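Local coordinates for protein cyclic GMP-AMP synthase-like receptor (Tribolium castaneum, PDB 7LT2) that senses double-stranded RNA in the cytoplasm and, as an innate immune nucleotidyltransferase, makes 2',3'-cGAMP from ATP and GTP, at residues S15-E18 with E19-R22; D104-L107 with R108-E111. All coordinates share one frame; numbering follows the deposited sequence.

Contact 1. Residues S15-E18 with E19-R22; sequences SLPE and EDVR
Val21 meets Leu16 through its methyl CG2, one turn into helix 18-42, while CG1 is the methyl nearest the carboxylate of Glu18. With CG1 anti to the backbone N (chi1 173°), CG2 lies beside that N and is directed back at the start of the helix. There it packs obliquely on Leu16, Leu16 CD2 to Val21 CG2 being 3.7 Å, and it also lies 3.4 Å from Pro17 O. Glu18 folds over Val21 from another side: its chain bends at chi2 (58°), bringing the carboxylate across the valine at a slant, with Glu18 OE2 3.8 Å from Val21 CG1. This is van der Waals contact between a polar group and a methyl, not a bond. Leu16 crosses Asp20 at about a right angle and meets its CB and carbonyl carbon; the carboxylate of Asp20 turns to the backbone N of Ala387. Leu16 itself is buried, resting also on Pro68, Ala384 and Leu385.

Pro17 occupies the N-cap position. Pro17 O receives Val21 N at 3.0 Å, in the carbonyl plane and nearly straight (162°), while Asp20 N makes a weaker, strongly bent bond to the same oxygen. Arg22 N to Glu18 O, 2.9 Å, continues the i to i+4 pattern. The side chain of Pro17 offers no acceptor to the first amides; the acidic Glu18, Glu19 and Asp20 in this first turn would probably interact favourably with the helix dipole.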
ATOM      1  N   SER A  15      12.547  12.679   2.021  1.00 19.05           N
ATOM      2  CA  SER A  15      11.903  12.002   3.143  1.00 19.16           C
ATOM      3  C   SER A  15      11.306  12.995   4.130  1.00 18.31           C
ATOM      4  O   SER A  15      11.996  13.904   4.601  1.00 24.70           O
ATOM      5  CB  SER A  15      12.891  11.091   3.876  1.00 20.42           C
ATOM      6  OG  SER A  15      13.250   9.978   3.081  1.00 23.41           O
ATOM      7  N   LEU A  16      10.032  12.788   4.469  1.00 19.63           N
ATOM      8  CA  LEU A  16       9.437  13.511   5.582  1.00 18.69           C
ATOM      9  C   LEU A  16      10.191  13.171   6.866  1.00 20.09           C
ATOM     10  O   LEU A  16      10.514  12.001   7.101  1.00 21.41           O
ATOM     11  CB  LEU A  16       7.954  13.145   5.727  1.00 16.82           C
ATOM     12  CG  LEU A  16       7.134  13.994   6.705  1.00 19.37           C
ATOM     13  CD1 LEU A  16       6.872  15.375   6.139  1.00 19.40           C
ATOM     14  CD2 LEU A  16       5.821  13.311   7.081  1.00 17.36           C
ATOM     15  N   PRO A  17      10.509  14.162   7.702  1.00 20.76           N
ATOM     16  CA  PRO A  17      11.215  13.871   8.959  1.00 19.61           C
ATOM     17  C   PRO A  17      10.459  12.843   9.785  1.00 23.56           C
ATOM     18  O   PRO A  17       9.229  12.859   9.849  1.00 22.61           O
ATOM     19  CB  PRO A  17      11.265  15.231   9.663  1.00 25.96           C
ATOM     20  CG  PRO A  17      11.119  16.234   8.570  1.00 26.55           C
ATOM     21  CD  PRO A  17      10.233  15.598   7.538  1.00 23.10           C
ATOM     22  N   GLU A  18      11.210  11.942  10.424  1.00 23.26           N
ATOM     23  CA  GLU A  18      10.573  10.794  11.066  1.00 22.94           C
ATOM     24  C   GLU A  18       9.687  11.212  12.233  1.00 22.58           C
ATOM     25  O   GLU A  18       8.676  10.554  12.505  1.00 19.97           O
ATOM     26  CB  GLU A  18      11.633   9.786  11.517  1.00 27.27           C
ATOM     27  CG  GLU A  18      11.057   8.469  12.049  1.00 38.17           C
ATOM     28  CD  GLU A  18      10.166   7.736  11.043  1.00 43.34           C
ATOM     29  OE1 GLU A  18      10.401   7.851   9.817  1.00 37.35           O
ATOM     30  OE2 GLU A  18       9.226   7.035  11.487  1.00 40.58           O
ATOM     31  N   GLU A  19      10.034  12.299  12.925  1.00 25.94           N
ATOM     32  CA  GLU A  19       9.180  12.776  14.008  1.00 24.17           C
ATOM     33  C   GLU A  19       7.797  13.163  13.491  1.00 23.66           C
ATOM     34  O   GLU A  19       6.780  12.887  14.142  1.00 22.42           O
ATOM     35  CB  GLU A  19       9.853  13.951  14.717  1.00 33.33           C
ATOM     36  CG  GLU A  19       9.149  14.401  15.975  1.00 32.88           C
ATOM     37  CD  GLU A  19       9.925  15.464  16.719  1.00 40.19           C
ATOM     38  OE1 GLU A  19      10.848  15.105  17.482  1.00 38.71           O
ATOM     39  OE2 GLU A  19       9.619  16.661  16.529  1.00 43.49           O
ATOM     40  N   ASP A  20       7.739  13.787  12.313  1.00 20.17           N
ATOM     41  CA  ASP A  20       6.450  14.134  11.725  1.00 20.74           C
ATOM     42  C   ASP A  20       5.741  12.915  11.153  1.00 23.26           C
ATOM     43  O   ASP A  20       4.506  12.851  11.189  1.00 20.72           O
ATOM     44  CB  ASP A  20       6.629  15.198  10.644  1.00 21.13           C
ATOM     45  CG  ASP A  20       6.765  16.592  11.218  1.00 25.25           C
ATOM     46  OD1 ASP A  20       6.144  16.864  12.269  1.00 27.31           O
ATOM     47  OD2 ASP A  20       7.489  17.413  10.620  1.00 28.12           O
ATOM     48  N   VAL A  21       6.488  11.955  10.600  1.00 18.22           N
ATOM     49  CA  VAL A  21       5.869  10.693  10.194  1.00 17.60           C
ATOM     50  C   VAL A  21       5.143  10.076  11.377  1.00 17.34           C
ATOM     51  O   VAL A  21       3.953   9.752  11.304  1.00 17.64           O
ATOM     52  CB  VAL A  21       6.924   9.723   9.629  1.00 18.73           C
ATOM     53  CG1 VAL A  21       6.302   8.353   9.381  1.00 20.03           C
ATOM     54  CG2 VAL A  21       7.536  10.276   8.347  1.00 19.57           C
ATOM     55  N   ARG A  22       5.849   9.953  12.502  1.00 17.39           N
ATOM     56  CA  ARG A  22       5.284   9.309  13.682  1.00 18.92           C
ATOM     57  C   ARG A  22       4.082  10.077  14.215  1.00 19.47           C
ATOM     58  O   ARG A  22       3.053   9.476  14.550  1.00 19.02           O
ATOM     59  CB  ARG A  22       6.363   9.177  14.756  1.00 19.71           C
ATOM     60  CG  ARG A  22       5.841   8.611  16.045  1.00 26.76           C
ATOM     61  CD  ARG A  22       6.922   8.586  17.100  1.00 36.43           C
ATOM     62  NE  ARG A  22       6.420   8.063  18.360  1.00 40.52           N
ATOM     63  CZ  ARG A  22       7.128   8.038  19.479  1.00 33.81           C
ATOM     64  NH1 ARG A  22       8.356   8.520  19.530  1.00 40.74           N
ATOM     65  NH2 ARG A  22       6.591   7.518  20.574  1.00 41.51           N
TER

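Contact 2. Residues D104-L107 with R108-E111; sequences DGWL and RQPE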
ATOM      1  N   ASP A 104     -24.090 -22.958   5.338  1.00 22.85           N
ATOM      2  CA  ASP A 104     -25.335 -23.376   5.978  1.00 24.16           C
ATOM      3  C   ASP A 104     -25.079 -23.976   7.354  1.00 25.55           C
ATOM      4  O   ASP A 104     -25.816 -23.697   8.304  1.00 25.30           O
ATOM      5  CB  ASP A 104     -26.074 -24.377   5.096  1.00 22.76           C
ATOM      6  CG  ASP A 104     -26.682 -23.736   3.866  1.00 28.04           C
ATOM      7  OD1 ASP A 104     -26.613 -22.497   3.738  1.00 26.96           O
ATOM      8  OD2 ASP A 104     -27.233 -24.479   3.030  1.00 30.30           O
ATOM      9  N   GLY A 105     -24.054 -24.816   7.477  1.00 23.94           N
ATOM     10  CA  GLY A 105     -23.739 -25.391   8.774  1.00 25.50           C
ATOM     11  C   GLY A 105     -23.335 -24.349   9.794  1.00 24.10           C
ATOM     12  O   GLY A 105     -23.645 -24.484  10.978  1.00 27.26           O
ATOM     13  N   TRP A 106     -22.642 -23.296   9.350  1.00 20.89           N
ATOM     14  CA  TRP A 106     -22.317 -22.197  10.251  1.00 21.53           C
ATOM     15  C   TRP A 106     -23.573 -21.443  10.672  1.00 23.74           C
ATOM     16  O   TRP A 106     -23.706 -21.051  11.836  1.00 22.39           O
ATOM     17  CB  TRP A 106     -21.308 -21.259   9.580  1.00 20.44           C
ATOM     18  CG  TRP A 106     -21.030 -20.011  10.362  1.00 19.02           C
ATOM     19  CD1 TRP A 106     -21.277 -18.725   9.973  1.00 22.28           C
ATOM     20  CD2 TRP A 106     -20.466 -19.931  11.678  1.00 21.43           C
ATOM     21  NE1 TRP A 106     -20.892 -17.851  10.960  1.00 23.15           N
ATOM     22  CE2 TRP A 106     -20.395 -18.567  12.019  1.00 21.99           C
ATOM     23  CE3 TRP A 106     -20.007 -20.881  12.594  1.00 24.48           C
ATOM     24  CZ2 TRP A 106     -19.884 -18.128  13.239  1.00 19.53           C
ATOM     25  CZ3 TRP A 106     -19.502 -20.444  13.807  1.00 24.45           C
ATOM     26  CH2 TRP A 106     -19.440 -19.078  14.116  1.00 23.19           C
ATOM     27  N   LEU A 107     -24.505 -21.224   9.737  1.00 20.32           N
ATOM     28  CA  LEU A 107     -25.732 -20.513  10.085  1.00 20.14           C
ATOM     29  C   LEU A 107     -26.548 -21.278  11.119  1.00 24.53           C
ATOM     30  O   LEU A 107     -27.280 -20.665  11.904  1.00 28.98           O
ATOM     31  CB  LEU A 107     -26.562 -20.247   8.827  1.00 21.75           C
ATOM     32  CG  LEU A 107     -25.881 -19.398   7.747  1.00 23.20           C
ATOM     33  CD1 LEU A 107     -26.785 -19.243   6.526  1.00 26.30           C
ATOM     34  CD2 LEU A 107     -25.473 -18.042   8.299  1.00 23.88           C
ATOM     35  N   ARG A 108     -26.428 -22.606  11.147  1.00 23.61           N
ATOM     36  CA  ARG A 108     -27.153 -23.416  12.120  1.00 21.17           C
ATOM     37  C   ARG A 108     -26.491 -23.426  13.491  1.00 23.32           C
ATOM     38  O   ARG A 108     -27.049 -24.015  14.424  1.00 27.69           O
ATOM     39  CB  ARG A 108     -27.305 -24.848  11.602  1.00 23.52           C
ATOM     40  CG  ARG A 108     -28.312 -24.969  10.469  1.00 24.41           C
ATOM     41  CD  ARG A 108     -28.557 -26.413  10.075  1.00 26.68           C
ATOM     42  NE  ARG A 108     -27.428 -26.991   9.356  1.00 35.89           N
ATOM     43  CZ  ARG A 108     -27.400 -27.199   8.048  1.00 41.04           C
ATOM     44  NH1 ARG A 108     -28.435 -26.904   7.276  1.00 35.03           N
ATOM     45  NH2 ARG A 108     -26.307 -27.722   7.497  1.00 32.92           N
ATOM     46  N   GLN A 109     -25.329 -22.798  13.625  1.00 25.83           N
ATOM     47  CA  GLN A 109     -24.676 -22.641  14.913  1.00 25.77           C
ATOM     48  C   GLN A 109     -25.203 -21.397  15.620  1.00 27.89           C
ATOM     49  O   GLN A 109     -25.695 -20.466  14.975  1.00 25.87           O
ATOM     50  CB  GLN A 109     -23.166 -22.534  14.721  1.00 27.70           C
ATOM     51  CG  GLN A 109     -22.519 -23.821  14.248  1.00 34.42           C
ATOM     52  CD  GLN A 109     -22.592 -24.922  15.290  1.00 37.37           C
ATOM     53  OE1 GLN A 109     -23.550 -25.690  15.331  1.00 47.88           O
ATOM     54  NE2 GLN A 109     -21.576 -25.002  16.137  1.00 48.70           N
ATOM     55  N   PRO A 110     -25.120 -21.359  16.956  1.00 29.30           N
ATOM     56  CA  PRO A 110     -25.588 -20.160  17.676  1.00 28.96           C
ATOM     57  C   PRO A 110     -24.894 -18.884  17.236  1.00 29.47           C
ATOM     58  O   PRO A 110     -25.561 -17.863  17.023  1.00 30.71           O
ATOM     59  CB  PRO A 110     -25.283 -20.494  19.144  1.00 28.51           C
ATOM     60  CG  PRO A 110     -25.242 -21.980  19.199  1.00 33.54           C
ATOM     61  CD  PRO A 110     -24.689 -22.429  17.875  1.00 30.55           C
ATOM     62  N   GLU A 111     -23.568 -18.917  17.088  1.00 25.18           N
ATOM     63  CA  GLU A 111     -22.813 -17.751  16.650  1.00 29.70           C
ATOM     64  C   GLU A 111     -23.081 -17.382  15.195  1.00 29.03           C
ATOM     65  O   GLU A 111     -22.657 -16.306  14.760  1.00 26.41           O
ATOM     66  CB  GLU A 111     -21.313 -17.991  16.852  1.00 31.16           C
ATOM     67  CG  GLU A 111     -20.912 -18.383  18.270  1.00 37.31           C
ATOM     68  CD  GLU A 111     -20.783 -19.889  18.467  1.00 47.03           C
ATOM     69  OE1 GLU A 111     -21.511 -20.661  17.801  1.00 36.58           O
ATOM     70  OE2 GLU A 111     -19.943 -20.302  19.295  1.00 46.54           O
TER
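Arg108 and Gln109 leave the C-terminal end of helix 103-107 through bonds that mark a helix terminus running into a turn. Arg108 N still makes an i to i+4 bond to Asp104 O, 3.1 Å but bent, and adds a weak one to Gly105 O. Gln109 N instead reaches back three residues to Trp106 O at 3.0 Å, approaching from above the carbonyl plane, 63° out of it. The helix stops at Leu107, and the extended psi of Gln109 (155°) turns the chain away before the 3-10 segment that begins at Pro110.

Arg108 folds back along the helix. A bend at chi3 (-73°) lays one face of its guanidinium over the last turn, with Asp104 O 3.8 Å above the plane and over its centre; the carbonyl oxygen faces the guanidinium plane and is not an in-plane acceptor. Asp104 OD2 and Arg108 NH1 stay 5.0 Å apart, too far for a salt bridge, though the opposite charges probably attract weakly, and the aspartate pairs with Arg119 through OD1.

Trp106 extends its indole alongside the departing chain. Gln109 CB approaches the ring obliquely, while Gln109 CG rests 3.5 Å from Gly105 O. Tyr115 meets the indole edge-to-face, and Pro80 and Tyr82 also touch it, joining this surface helix end to neighbouring loops of the nucleotidyltransferase domain. At the far end of the indole, Trp106 CH2 lies 3.5 Å from Glu111 CB.

Contacts 1 and 2 share no helix or strand: their centres are 48 Å apart, on opposite sides of the chain's centre, and their nearest atoms are about 36 Å apart. Both are surface contacts at helix ends, but residues 15-22 open a long helix whereas residues 104-111 close a short one. The only buried residue among those touching belongs to contact 1, and contact 1 has an aliphatic pair, Leu16 and Val21; contact 2 relies on an indole and a guanidinium lying on backbone and side-chain atoms. Contact 1 also sits nearer the predicted ATP site, with Val21 about 10 Å from Phe71 between side chains, while contact 2 is remote from annotated sites.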